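PDB 6XEP: thiamine-monophosphate kinase from Stenotrophomonas maltophilia, which probably catalyses the ATP-dependent phosphorylation of thiamine monophosphate to thiamine diphosphate, the active form of vitamin B1. Local coordinates for residues A150-R155 / A236-V241; F217-V222 / T281-Q286; A156-D161 / G305-G310. All coordinates share one frame; numbering follows the deposited sequence. Where two conformers were deposited one is given.

Overall arrangement
The three contacts sit together on the C-terminal, PurM-like half of the chain. Contacts 2 and 3 have centres about 10 Å apart and belong to one sheet; the centre of contact 1 is about 11 Å from each of theirs. The chain from Ala150 to Asp161 runs through contacts 1 and 3. It is pinned to contact 2 along its length: Arg152 O lies 3.0 Å from Ala221 N, Asp160 OD2 2.8 Å from Thr281 OG1, and Asp161 N 2.8 Å from Ala282 O. Contact 1 is nearest the probable active site. It holds Arg153, a predicted ATP ligand, whose side chain is about 5 Å from that of Asp223, a predicted magnesium ligand.

Contact 1: residues A150-R155 / A236-V241; sequences ALRRDR and AARSNV
Asp154 and Ser239 bring the two backbones closest, with their CA atoms 4.0 Å apart, where the loop 150-155 passes the end of helix 228-239. That helix closes in a Schellman motif, with Asn240 at positive phi. Ser239 OG firmly accepts the backbone N-H of Ala156. Its own proton may go to Arg153 O, 3.0 Å from OG, or back to Ile235 O.

The charged side chains gather around Asp154. Arg152 bends at chi3 (59°), which turns its guanidinium back to the carboxylate. It grips Asp154 side-on: NE meets OD1 and NH2 meets OD2 at 2.8 Å, the second bond nearly straight at 174°. Arg238 approaches from the helix. The CB of Asp154 lies over one face of the Arg238 guanidinium, 3.6 Å from NH1 of Arg238. NH2 of Arg238 is no closer than 3.9 Å to Asp154 OD2, a long salt bridge. A water completes the link, donating to Asp154 OD2 at 2.6 Å and accepting from Arg238 NH1. Arg152 NH2 comes to the edge of the Arg238 guanidinium, 3.7 Å from its NH2, with the two planes almost perpendicular.

Arg238 has its stronger polar partner in the second subunit, where NE pairs with Asp37, a predicted magnesium ligand. Arg152 NH2 also pairs there, with Asp36. The three carboxylates would offset the two nearby arginines. The salt-bridge network thus spans the dimer interface, beside a probable active site that takes residues from both subunits.

Contact 2: residues F217-V222 / T281-Q286; sequences FAHAAV and TAAADQ
A classic beta bulge joins the edge strand 220-224 of the C-terminal sheet to strand 277-282: His219 and Ala220 together face the single residue Thr281. Thr281 N donates to Ala220 O at 2.9 Å. His219 N, one residue earlier, donates to Thr281 O at 2.8 Å. Past the bulge the regular bonding stops, and a water joins the chains. It donates to Phe217 O at 2.7 Å and accepts from Ala283 N at 2.9 Å, and it lies over one face of the His219 ring.

The side chains add looser contacts. The CB of Ala218 sits 3.4 Å from Thr281 O. The imidazole of His219 brings CE1 alongside the CB of Ala283, at 3.9 Å. Gln286, the N-cap residue of helix 287-297, bends at chi2 (-58°) and sets OE1 at the edge of the Phe217 ring, 3.7 Å from CD2. Its NE2 turns the other way and donates to Asp285 OD2. Phe217 itself packs on Leu290 and Leu293 of that helix.

Because the bulge gives Thr281 O to His219 N, Ala220 N is left buried with no partner in the model. Thr281 OG1 and His219 ND1 both bond to Asp160 OD2, one from each segment. The charge of that carboxylate would favour a proton on ND1. A single oxygen thus ties the two segments together and braces the bulge from both sides of the pairing.

Contact 3: residues A156-D161 / G305-G310; sequences AQLGDD and GRIADG
Ile307 points its side chain at the loop 156-161, and its torsions give each branch its own target. With chi1 at -63°, CG2 is anti to the backbone N and reaches Gln157 O at 3.3 Å. CG1, anti to the carbonyl carbon, lies against the CB of Asp160 at 3.8 Å. The second torsion, chi2 at -69°, then turns CD1 toward the CB of Ala156. Leu158 stands at the first corner of the turn. Its CD2 rests on the backbone of Ala308, 3.5 Å from the carbonyl carbon.

Two backbone bonds fix the loop to strand 301-308. Ile307 N donates to Asp160 O at 2.8 Å, and Gly159 N donates to Ile307 O at 3.0 Å. One residue further on, Asp161 faces Arg306 as an antiparallel, non-hydrogen-bonded pair. There a water donates to both Asp161 OD1, at 2.7 Å, and Gly305 O. Asp161 OD2 forms a salt bridge with Arg287.

The loop is also held from within. Asp160 OD2 receives the N-H of Gln157 at 2.9 Å, from above the carboxylate plane. The same oxygen takes Thr281 OG1 and His219 ND1. Ile307 is enclosed further by Val241, Ala243 and Thr281.

Gln157 to Asp160 make a type II beta turn, with Gly159 at positive phi (86°), a conformation glycine takes readily. The turn delivers the chain into strand 161-165, which runs antiparallel to 301-308 inside the mixed sheet of the PurM-like C-terminal domain.

Contact 1: residues A150-R155 / A236-V241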
ATOM      1  N   ALA A 150      21.959  -0.271   5.170  1.00 20.64           N
ATOM      2  CA  ALA A 150      21.184   0.437   4.158  1.00 18.43           C
ATOM      3  C   ALA A 150      22.065   1.411   3.389  1.00 18.97           C
ATOM      4  O   ALA A 150      22.938   2.067   3.960  1.00 23.78           O
ATOM      5  CB  ALA A 150      20.017   1.193   4.797  1.00 20.89           C
ATOM      6  N   LEU A 151      21.860   1.477   2.079  1.00 18.26           N
ATOM      7  CA  LEU A 151      22.483   2.516   1.283  1.00 17.39           C
ATOM      8  C   LEU A 151      21.708   3.815   1.447  1.00 18.20           C
ATOM      9  O   LEU A 151      20.477   3.818   1.601  1.00 18.50           O
ATOM     10  CB  LEU A 151      22.511   2.140  -0.197  1.00 19.54           C
ATOM     11  CG  LEU A 151      23.261   0.854  -0.544  1.00 20.48           C
ATOM     12  CD1 LEU A 151      22.926   0.466  -1.971  1.00 18.25           C
ATOM     13  CD2 LEU A 151      24.738   1.106  -0.376  1.00 24.96           C
ATOM     14  N   ARG A 152      22.434   4.916   1.359  1.00 15.59           N
ATOM     15  CA  ARG A 152      21.886   6.239   1.630  1.00 19.57           C
ATOM     16  C   ARG A 152      22.297   7.201   0.526  1.00 15.80           C
ATOM     17  O   ARG A 152      23.239   6.943  -0.225  1.00 17.70           O
ATOM     18  CB  ARG A 152      22.361   6.774   2.987  1.00 17.16           C
ATOM     19  CG  ARG A 152      21.853   5.972   4.184  1.00 17.31           C
ATOM     20  CD  ARG A 152      22.450   6.519   5.464  1.00 20.71           C
ATOM     21  NE  ARG A 152      22.105   7.927   5.663  1.00 21.78           N
ATOM     22  CZ  ARG A 152      21.022   8.358   6.310  1.00 22.40           C
ATOM     23  NH1 ARG A 152      20.152   7.494   6.822  1.00 28.24           N
ATOM     24  NH2 ARG A 152      20.802   9.663   6.451  1.00 22.88           N
ATOM     25  N   ARG A 153      21.565   8.312   0.431  1.00 15.05           N
ATOM     26  CA  ARG A 153      21.847   9.351  -0.553  1.00 18.08           C
ATOM     27  C   ARG A 153      22.802  10.423  -0.052  1.00 19.79           C
ATOM     28  O   ARG A 153      23.271  11.236  -0.861  1.00 18.44           O
ATOM     29  CB  ARG A 153      20.548  10.031  -0.988  1.00 16.99           C
ATOM     30  CG  ARG A 153      19.508   9.106  -1.605  1.00 19.25           C
ATOM     31  CD  ARG A 153      18.206   9.850  -1.867  1.00 20.13           C
ATOM     32  NE  ARG A 153      17.226   8.987  -2.531  1.00 25.83           N
ATOM     33  CZ  ARG A 153      16.063   9.413  -3.009  1.00 34.46           C
ATOM     34  NH1 ARG A 153      15.724  10.689  -2.894  1.00 25.90           N
ATOM     35  NH2 ARG A 153      15.234   8.560  -3.607  1.00 31.89           N
ATOM     36  N   ASP A 154      23.092  10.465   1.249  1.00 16.10           N
ATOM     37  CA  ASP A 154      23.756  11.615   1.850  1.00 19.16           C
ATOM     38  C   ASP A 154      25.223  11.361   2.177  1.00 20.65           C
ATOM     39  O   ASP A 154      25.854  12.189   2.848  1.00 21.09           O
ATOM     40  CB  ASP A 154      22.999  12.066   3.112  1.00 18.07           C
ATOM     41  CG  ASP A 154      23.030  11.028   4.225  1.00 25.71           C
ATOM     42  OD1 ASP A 154      23.300   9.850   3.945  1.00 22.34           O
ATOM     43  OD2 ASP A 154      22.774  11.384   5.394  1.00 22.46           O
ATOM     44  N   ARG A 155      25.816  10.283   1.670  1.00 19.88           N
ATOM     45  CA  ARG A 155      27.160   9.921   2.097  1.00 19.84           C
ATOM     46  C   ARG A 155      28.177   9.931   0.962  1.00 19.02           C
ATOM     47  O   ARG A 155      29.247   9.330   1.095  1.00 19.58           O
ATOM     48  CB  ARG A 155      27.136   8.562   2.799  1.00 30.56           C
ATOM     49  CG  ARG A 155      26.373   8.636   4.120  1.00 29.21           C
ATOM     50  CD  ARG A 155      26.510   7.394   4.965  1.00 45.94           C
ATOM     51  NE  ARG A 155      25.934   7.603   6.292  1.00 39.47           N
ATOM     52  CZ  ARG A 155      25.474   6.630   7.073  1.00 49.52           C
ATOM     53  NH1 ARG A 155      25.501   5.367   6.655  1.00 45.83           N
ATOM     54  NH2 ARG A 155      24.967   6.925   8.264  1.00 47.40           N
ATOM     55  N   ALA A 236      23.753  14.934  -4.573  1.00 13.18           N
ATOM     56  CA  ALA A 236      24.558  16.138  -4.403  1.00 15.97           C
ATOM     57  C   ALA A 236      24.029  16.987  -3.253  1.00 15.46           C
ATOM     58  O   ALA A 236      24.794  17.461  -2.397  1.00 14.88           O
ATOM     59  CB  ALA A 236      24.551  16.933  -5.711  1.00 14.74           C
ATOM     60  N   ALA A 237      22.709  17.193  -3.221  1.00 14.89           N
ATOM     61  CA  ALA A 237      22.106  18.022  -2.184  1.00 17.89           C
ATOM     62  C   ALA A 237      22.233  17.371  -0.809  1.00 16.31           C
ATOM     63  O   ALA A 237      22.701  17.996   0.143  1.00 16.03           O
ATOM     64  CB  ALA A 237      20.640  18.289  -2.528  1.00 19.90           C
ATOM     65  N   ARG A 238      21.853  16.095  -0.694  1.00 16.52           N
ATOM     66  CA  ARG A 238      21.885  15.446   0.611  1.00 13.35           C
ATOM     67  C   ARG A 238      23.306  15.284   1.134  1.00 14.85           C
ATOM     68  O   ARG A 238      23.524  15.362   2.348  1.00 17.18           O
ATOM     69  CB  ARG A 238      21.164  14.088   0.521  1.00 18.72           C
ATOM     70  CG  ARG A 238      19.696  14.226   0.113  1.00 20.56           C
ATOM     71  CD  ARG A 238      18.789  14.425   1.319  1.00 28.15           C
ATOM     72  NE  ARG A 238      18.733  13.174   2.069  1.00 31.63           N
ATOM     73  CZ  ARG A 238      19.329  12.978   3.239  1.00 32.73           C
ATOM     74  NH1 ARG A 238      19.987  13.967   3.817  1.00 36.58           N
ATOM     75  NH2 ARG A 238      19.251  11.796   3.838  1.00 31.03           N
ATOM     76  N   SER A 239      24.290  15.090   0.247  1.00 14.90           N
ATOM     77  CA  SER A 239      25.679  14.927   0.657  1.00 15.29           C
ATOM     78  C   SER A 239      26.432  16.254   0.781  1.00 15.75           C
ATOM     79  O   SER A 239      27.575  16.244   1.236  1.00 16.05           O
ATOM     80  CB  SER A 239      26.432  14.011  -0.332  1.00 13.32           C
ATOM     81  OG  SER A 239      25.813  12.720  -0.438  1.00 16.14           O
ATOM     82  N   ASN A 240      25.827  17.378   0.389  1.00 16.70           N
ATOM     83  CA  ASN A 240      26.467  18.706   0.458  1.00 17.11           C
ATOM     84  C   ASN A 240      27.733  18.774  -0.405  1.00 16.86           C
ATOM     85  O   ASN A 240      28.790  19.256   0.032  1.00 15.30           O
ATOM     86  CB  ASN A 240      26.785  19.100   1.910  1.00 21.19           C
ATOM     87  CG  ASN A 240      27.163  20.583   2.062  1.00 25.96           C
ATOM     88  OD1 ASN A 240      26.619  21.456   1.381  1.00 19.30           O
ATOM     89  ND2 ASN A 240      28.086  20.867   2.980  1.00 22.32           N
ATOM     90  N   VAL A 241      27.623  18.304  -1.654  1.00 15.88           N
ATOM     91  CA  VAL A 241      28.763  18.243  -2.569  1.00 14.57           C
ATOM     92  C   VAL A 241      28.308  18.641  -3.964  1.00 14.32           C
ATOM     93  O   VAL A 241      27.117  18.708  -4.258  1.00 16.05           O
ATOM     94  CB  VAL A 241      29.408  16.845  -2.625  1.00 15.69           C
ATOM     95  CG1 VAL A 241      29.947  16.442  -1.258  1.00 18.91           C
ATOM     96  CG2 VAL A 241      28.375  15.820  -3.177  1.00 12.77           C
TER
HETATM   97  O   HOH W   1      21.815  13.655   6.172  1.00 29.37           O

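Contact 2: residues F217-V222 / T281-Q286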
ATOM      1  N   PHE A 217      30.854  -1.763  -1.645  1.00 21.70           N
ATOM      2  CA  PHE A 217      31.714  -1.014  -2.563  1.00 22.74           C
ATOM      3  C   PHE A 217      31.441   0.485  -2.592  1.00 25.32           C
ATOM      4  O   PHE A 217      32.350   1.269  -2.872  1.00 28.39           O
ATOM      5  CB  PHE A 217      31.576  -1.540  -4.011  1.00 23.37           C
ATOM      6  CG  PHE A 217      31.873  -3.018  -4.180  1.00 26.41           C
ATOM      7  CD1 PHE A 217      30.839  -3.948  -4.219  1.00 21.23           C
ATOM      8  CD2 PHE A 217      33.175  -3.473  -4.334  1.00 31.73           C
ATOM      9  CE1 PHE A 217      31.095  -5.290  -4.395  1.00 21.62           C
ATOM     10  CE2 PHE A 217      33.438  -4.832  -4.502  1.00 29.63           C
ATOM     11  CZ  PHE A 217      32.401  -5.733  -4.535  1.00 28.49           C
ATOM     12  N   ALA A 218      30.207   0.902  -2.347  1.00 20.92           N
ATOM     13  CA  ALA A 218      29.776   2.252  -2.671  1.00 20.67           C
ATOM     14  C   ALA A 218      29.614   3.088  -1.409  1.00 20.90           C
ATOM     15  O   ALA A 218      29.522   2.564  -0.300  1.00 24.04           O
ATOM     16  CB  ALA A 218      28.452   2.232  -3.445  1.00 21.58           C
ATOM     17  N   HIS A 219      29.580   4.403  -1.598  1.00 18.58           N
ATOM     18  CA  HIS A 219      29.348   5.353  -0.517  1.00 18.05           C
ATOM     19  C   HIS A 219      27.917   5.859  -0.469  1.00 22.60           C
ATOM     20  O   HIS A 219      27.364   6.053   0.622  1.00 24.54           O
ATOM     21  CB  HIS A 219      30.289   6.553  -0.664  1.00 15.41           C
ATOM     22  CG  HIS A 219      31.708   6.260  -0.292  1.00 17.48           C
ATOM     23  ND1 HIS A 219      32.768   7.007  -0.761  1.00 18.93           N
ATOM     24  CD2 HIS A 219      32.241   5.326   0.528  1.00 20.29           C
ATOM     25  CE1 HIS A 219      33.897   6.529  -0.265  1.00 20.23           C
ATOM     26  NE2 HIS A 219      33.604   5.517   0.532  1.00 22.81           N
ATOM     27  N   ALA A 220      27.322   6.110  -1.631  1.00 21.74           N
ATOM     28  CA  ALA A 220      25.972   6.644  -1.728  1.00 15.31           C
ATOM     29  C   ALA A 220      25.331   6.086  -2.986  1.00 14.48           C
ATOM     30  O   ALA A 220      26.020   5.715  -3.939  1.00 17.07           O
ATOM     31  CB  ALA A 220      25.976   8.175  -1.756  1.00 20.07           C
ATOM     32  N   ALA A 221      24.004   6.028  -2.985  1.00 12.63           N
ATOM     33  CA  ALA A 221      23.294   5.499  -4.139  1.00 12.83           C
ATOM     34  C   ALA A 221      21.907   6.121  -4.221  1.00 14.08           C
ATOM     35  O   ALA A 221      21.349   6.580  -3.225  1.00 12.70           O
ATOM     36  CB  ALA A 221      23.174   3.960  -4.069  1.00 14.61           C
ATOM     37  N   VAL A 222      21.341   6.088  -5.425  1.00 13.39           N
ATOM     38  CA  VAL A 222      19.985   6.561  -5.668  1.00 14.28           C
ATOM     39  C   VAL A 222      19.480   5.799  -6.879  1.00 15.05           C
ATOM     40  O   VAL A 222      20.266   5.395  -7.733  1.00 14.25           O
ATOM     41  CB  VAL A 222      19.968   8.099  -5.887  1.00 14.42           C
ATOM     42  CG1 VAL A 222      20.746   8.482  -7.158  1.00 16.31           C
ATOM     43  CG2 VAL A 222      18.550   8.615  -5.969  1.00 21.07           C
ATOM     44  N   THR A 281      28.003   6.427  -5.953  1.00 12.00           N
ATOM     45  CA  THR A 281      29.343   6.973  -5.868  1.00 11.81           C
ATOM     46  C   THR A 281      30.208   6.000  -5.076  1.00 17.07           C
ATOM     47  O   THR A 281      29.706   5.263  -4.213  1.00 17.30           O
ATOM     48  CB  THR A 281      29.356   8.383  -5.226  1.00 15.38           C
ATOM     49  OG1 THR A 281      29.377   8.289  -3.794  1.00 15.18           O
ATOM     50  CG2 THR A 281      28.149   9.214  -5.680  1.00 17.74           C
ATOM     51  N   ALA A 282      31.497   5.978  -5.414  1.00 16.07           N
ATOM     52  CA  ALA A 282      32.459   5.067  -4.811  1.00 13.89           C
ATOM     53  C   ALA A 282      33.834   5.718  -4.802  1.00 15.54           C
ATOM     54  O   ALA A 282      34.160   6.530  -5.673  1.00 16.99           O
ATOM     55  CB  ALA A 282      32.536   3.727  -5.566  1.00 15.59           C
ATOM     56  N   ALA A 283      34.644   5.345  -3.815  1.00 18.09           N
ATOM     57  CA  ALA A 283      36.027   5.803  -3.783  1.00 19.01           C
ATOM     58  C   ALA A 283      36.734   5.428  -5.081  1.00 19.85           C
ATOM     59  O   ALA A 283      36.466   4.381  -5.674  1.00 17.68           O
ATOM     60  CB  ALA A 283      36.756   5.191  -2.582  1.00 22.06           C
ATOM     61  N   ALA A 284      37.670   6.293  -5.513  1.00 21.29           N
ATOM     62  CA  ALA A 284      38.363   6.062  -6.785  1.00 23.98           C
ATOM     63  C   ALA A 284      39.125   4.743  -6.805  1.00 24.34           C
ATOM     64  O   ALA A 284      39.353   4.170  -7.883  1.00 22.38           O
ATOM     65  CB  ALA A 284      39.319   7.216  -7.088  1.00 22.39           C
ATOM     66  N   ASP A 285      39.544   4.241  -5.644  1.00 21.29           N
ATOM     67  CA  ASP A 285      40.300   2.998  -5.636  1.00 22.61           C
ATOM     68  C   ASP A 285      39.418   1.758  -5.762  1.00 22.34           C
ATOM     69  O   ASP A 285      39.950   0.640  -5.739  1.00 24.19           O
ATOM     70  CB  ASP A 285      41.195   2.929  -4.384  1.00 25.54           C
ATOM     71  CG  ASP A 285      40.416   2.824  -3.080  1.00 28.43           C
ATOM     72  OD1 ASP A 285      41.060   2.703  -2.017  1.00 33.90           O
ATOM     73  OD2 ASP A 285      39.181   2.844  -3.095  1.00 26.35           O
ATOM     74  N   GLN A 286      38.107   1.924  -5.936  1.00 22.17           N
ATOM     75  CA  GLN A 286      37.197   0.819  -6.208  1.00 18.74           C
ATOM     76  C   GLN A 286      37.025   0.532  -7.703  1.00 22.87           C
ATOM     77  O   GLN A 286      36.189  -0.299  -8.060  1.00 18.01           O
ATOM     78  CB  GLN A 286      35.821   1.089  -5.588  1.00 20.09           C
ATOM     79  CG  GLN A 286      35.835   1.217  -4.073  1.00 23.17           C
ATOM     80  CD  GLN A 286      36.395  -0.007  -3.401  1.00 27.37           C
ATOM     81  OE1 GLN A 286      35.873  -1.110  -3.563  1.00 35.11           O
ATOM     82  NE2 GLN A 286      37.481   0.170  -2.656  1.00 32.28           N
TER
HETATM   83  O   HOH W   2      33.651   3.458  -1.882  1.00 21.67           O

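Contact 3: residues A156-D161 / G305-G310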
ATOM      1  N   ALA A 156      27.895  10.622  -0.136  1.00 16.28           N
ATOM      2  CA  ALA A 156      28.925  10.805  -1.150  1.00 16.09           C
ATOM      3  C   ALA A 156      30.108  11.557  -0.544  1.00 22.23           C
ATOM      4  O   ALA A 156      29.932  12.421   0.315  1.00 18.44           O
ATOM      5  CB  ALA A 156      28.362  11.565  -2.349  1.00 15.97           C
ATOM      6  N   GLN A 157      31.323  11.203  -0.966  1.00 18.90           N
ATOM      7  CA  GLN A 157      32.547  11.783  -0.437  0.53 20.09           C
ATOM      8  C   GLN A 157      33.280  12.534  -1.536  1.00 18.12           C
ATOM      9  O   GLN A 157      33.263  12.122  -2.696  1.00 18.67           O
ATOM     10  CB  GLN A 157      33.473  10.703   0.140  0.53 22.33           C
ATOM     11  CG  GLN A 157      32.871   9.975   1.324  0.53 19.46           C
ATOM     12  CD  GLN A 157      32.571  10.916   2.461  0.53 19.26           C
ATOM     13  OE1 GLN A 157      33.460  11.632   2.939  0.53 26.42           O
ATOM     14  NE2 GLN A 157      31.314  10.937   2.904  0.53 22.25           N
ATOM     15  N   LEU A 158      33.937  13.631  -1.157  1.00 17.21           N
ATOM     16  CA  LEU A 158      34.782  14.343  -2.102  1.00 18.60           C
ATOM     17  C   LEU A 158      35.793  13.390  -2.723  1.00 21.32           C
ATOM     18  O   LEU A 158      36.384  12.552  -2.032  1.00 18.14           O
ATOM     19  CB  LEU A 158      35.498  15.504  -1.392  1.00 16.08           C
ATOM     20  CG  LEU A 158      34.583  16.584  -0.798  1.00 26.36           C
ATOM     21  CD1 LEU A 158      35.396  17.739  -0.228  1.00 23.19           C
ATOM     22  CD2 LEU A 158      33.591  17.108  -1.822  1.00 24.50           C
ATOM     23  N   GLY A 159      35.987  13.513  -4.037  1.00 16.16           N
ATOM     24  CA  GLY A 159      36.860  12.616  -4.763  1.00 18.80           C
ATOM     25  C   GLY A 159      36.232  11.323  -5.261  1.00 18.54           C
ATOM     26  O   GLY A 159      36.894  10.588  -6.009  1.00 19.76           O
ATOM     27  N   ASP A 160      34.982  11.019  -4.896  1.00 18.43           N
ATOM     28  CA  ASP A 160      34.341   9.799  -5.385  1.00 16.18           C
ATOM     29  C   ASP A 160      34.189   9.828  -6.905  1.00 15.62           C
ATOM     30  O   ASP A 160      33.982  10.883  -7.511  1.00 16.74           O
ATOM     31  CB  ASP A 160      32.947   9.627  -4.772  1.00 15.28           C
ATOM     32  CG  ASP A 160      32.973   9.101  -3.350  1.00 18.04           C
ATOM     33  OD1 ASP A 160      34.073   8.814  -2.822  1.00 17.49           O
ATOM     34  OD2 ASP A 160      31.872   8.971  -2.764  1.00 17.31           O
ATOM     35  N   ASP A 161      34.265   8.649  -7.518  1.00 16.28           N
ATOM     36  CA  ASP A 161      33.718   8.465  -8.858  1.00 17.30           C
ATOM     37  C   ASP A 161      32.196   8.352  -8.779  1.00 18.58           C
ATOM     38  O   ASP A 161      31.646   7.857  -7.797  1.00 17.93           O
ATOM     39  CB  ASP A 161      34.261   7.195  -9.516  1.00 14.14           C
ATOM     40  CG  ASP A 161      35.760   7.225  -9.733  1.00 17.70           C
ATOM     41  OD1 ASP A 161      36.286   8.302 -10.074  1.00 17.50           O
ATOM     42  OD2 ASP A 161      36.413   6.153  -9.592  1.00 19.99           O
ATOM     43  N   GLY A 305      31.393  10.255 -13.964  1.00 16.95           N
ATOM     44  CA  GLY A 305      31.645  11.555 -13.367  1.00 20.34           C
ATOM     45  C   GLY A 305      32.365  11.450 -12.047  1.00 18.43           C
ATOM     46  O   GLY A 305      32.947  10.414 -11.718  1.00 17.55           O
ATOM     47  N   ARG A 306      32.301  12.543 -11.284  1.00 17.01           N
ATOM     48  CA  ARG A 306      33.072  12.661 -10.056  1.00 15.35           C
ATOM     49  C   ARG A 306      32.347  13.578  -9.080  1.00 14.09           C
ATOM     50  O   ARG A 306      31.554  14.442  -9.478  1.00 16.25           O
ATOM     51  CB  ARG A 306      34.477  13.217 -10.319  1.00 14.67           C
ATOM     52  CG  ARG A 306      34.443  14.650 -10.787  1.00 22.06           C
ATOM     53  CD  ARG A 306      35.735  15.101 -11.445  1.00 23.55           C
ATOM     54  NE  ARG A 306      35.537  16.393 -12.108  1.00 30.73           N
ATOM     55  CZ  ARG A 306      35.646  17.575 -11.506  1.00 32.45           C
ATOM     56  NH1 ARG A 306      35.971  17.644 -10.223  1.00 24.86           N
ATOM     57  NH2 ARG A 306      35.443  18.694 -12.190  1.00 28.56           N
ATOM     58  N   ILE A 307      32.611  13.353  -7.790  1.00 14.07           N
ATOM     59  CA  ILE A 307      32.108  14.184  -6.699  1.00 15.62           C
ATOM     60  C   ILE A 307      33.215  15.148  -6.313  1.00 16.85           C
ATOM     61  O   ILE A 307      34.378  14.740  -6.208  1.00 15.48           O
ATOM     62  CB  ILE A 307      31.687  13.311  -5.500  1.00 12.92           C
ATOM     63  CG1 ILE A 307      30.530  12.388  -5.885  1.00 15.32           C
ATOM     64  CG2 ILE A 307      31.313  14.196  -4.288  1.00 16.87           C
ATOM     65  CD1 ILE A 307      29.225  13.108  -6.139  1.00 18.35           C
ATOM     66  N   ALA A 308      32.871  16.430  -6.113  1.00 17.07           N
ATOM     67  CA  ALA A 308      33.882  17.459  -5.903  1.00 17.12           C
ATOM     68  C   ALA A 308      33.326  18.558  -5.006  1.00 14.92           C
ATOM     69  O   ALA A 308      32.121  18.624  -4.733  1.00 14.44           O
ATOM     70  CB  ALA A 308      34.348  18.081  -7.225  1.00 18.45           C
ATOM     71  N   ASP A 309      34.238  19.416  -4.551  1.00 15.69           N
ATOM     72  CA  ASP A 309      33.867  20.608  -3.798  1.00 16.91           C
ATOM     73  C   ASP A 309      32.894  21.457  -4.610  1.00 18.83           C
ATOM     74  O   ASP A 309      32.999  21.545  -5.833  1.00 16.10           O
ATOM     75  CB  ASP A 309      35.128  21.418  -3.483  1.00 17.03           C
ATOM     76  CG  ASP A 309      34.901  22.481  -2.427  1.00 17.51           C
ATOM     77  OD1 ASP A 309      33.824  22.468  -1.801  1.00 18.43           O
ATOM     78  OD2 ASP A 309      35.828  23.309  -2.241  1.00 18.40           O
ATOM     79  N   GLY A 310      31.957  22.112  -3.914  1.00 17.83           N
ATOM     80  CA  GLY A 310      30.966  22.961  -4.566  1.00 16.12           C
ATOM     81  C   GLY A 310      29.542  22.507  -4.289  1.00 17.58           C
ATOM     82  O   GLY A 310      29.282  21.818  -3.291  1.00 15.94           O
TER
HETATM   83  O   HOH W   3      35.557   9.524 -12.362  1.00 21.00           O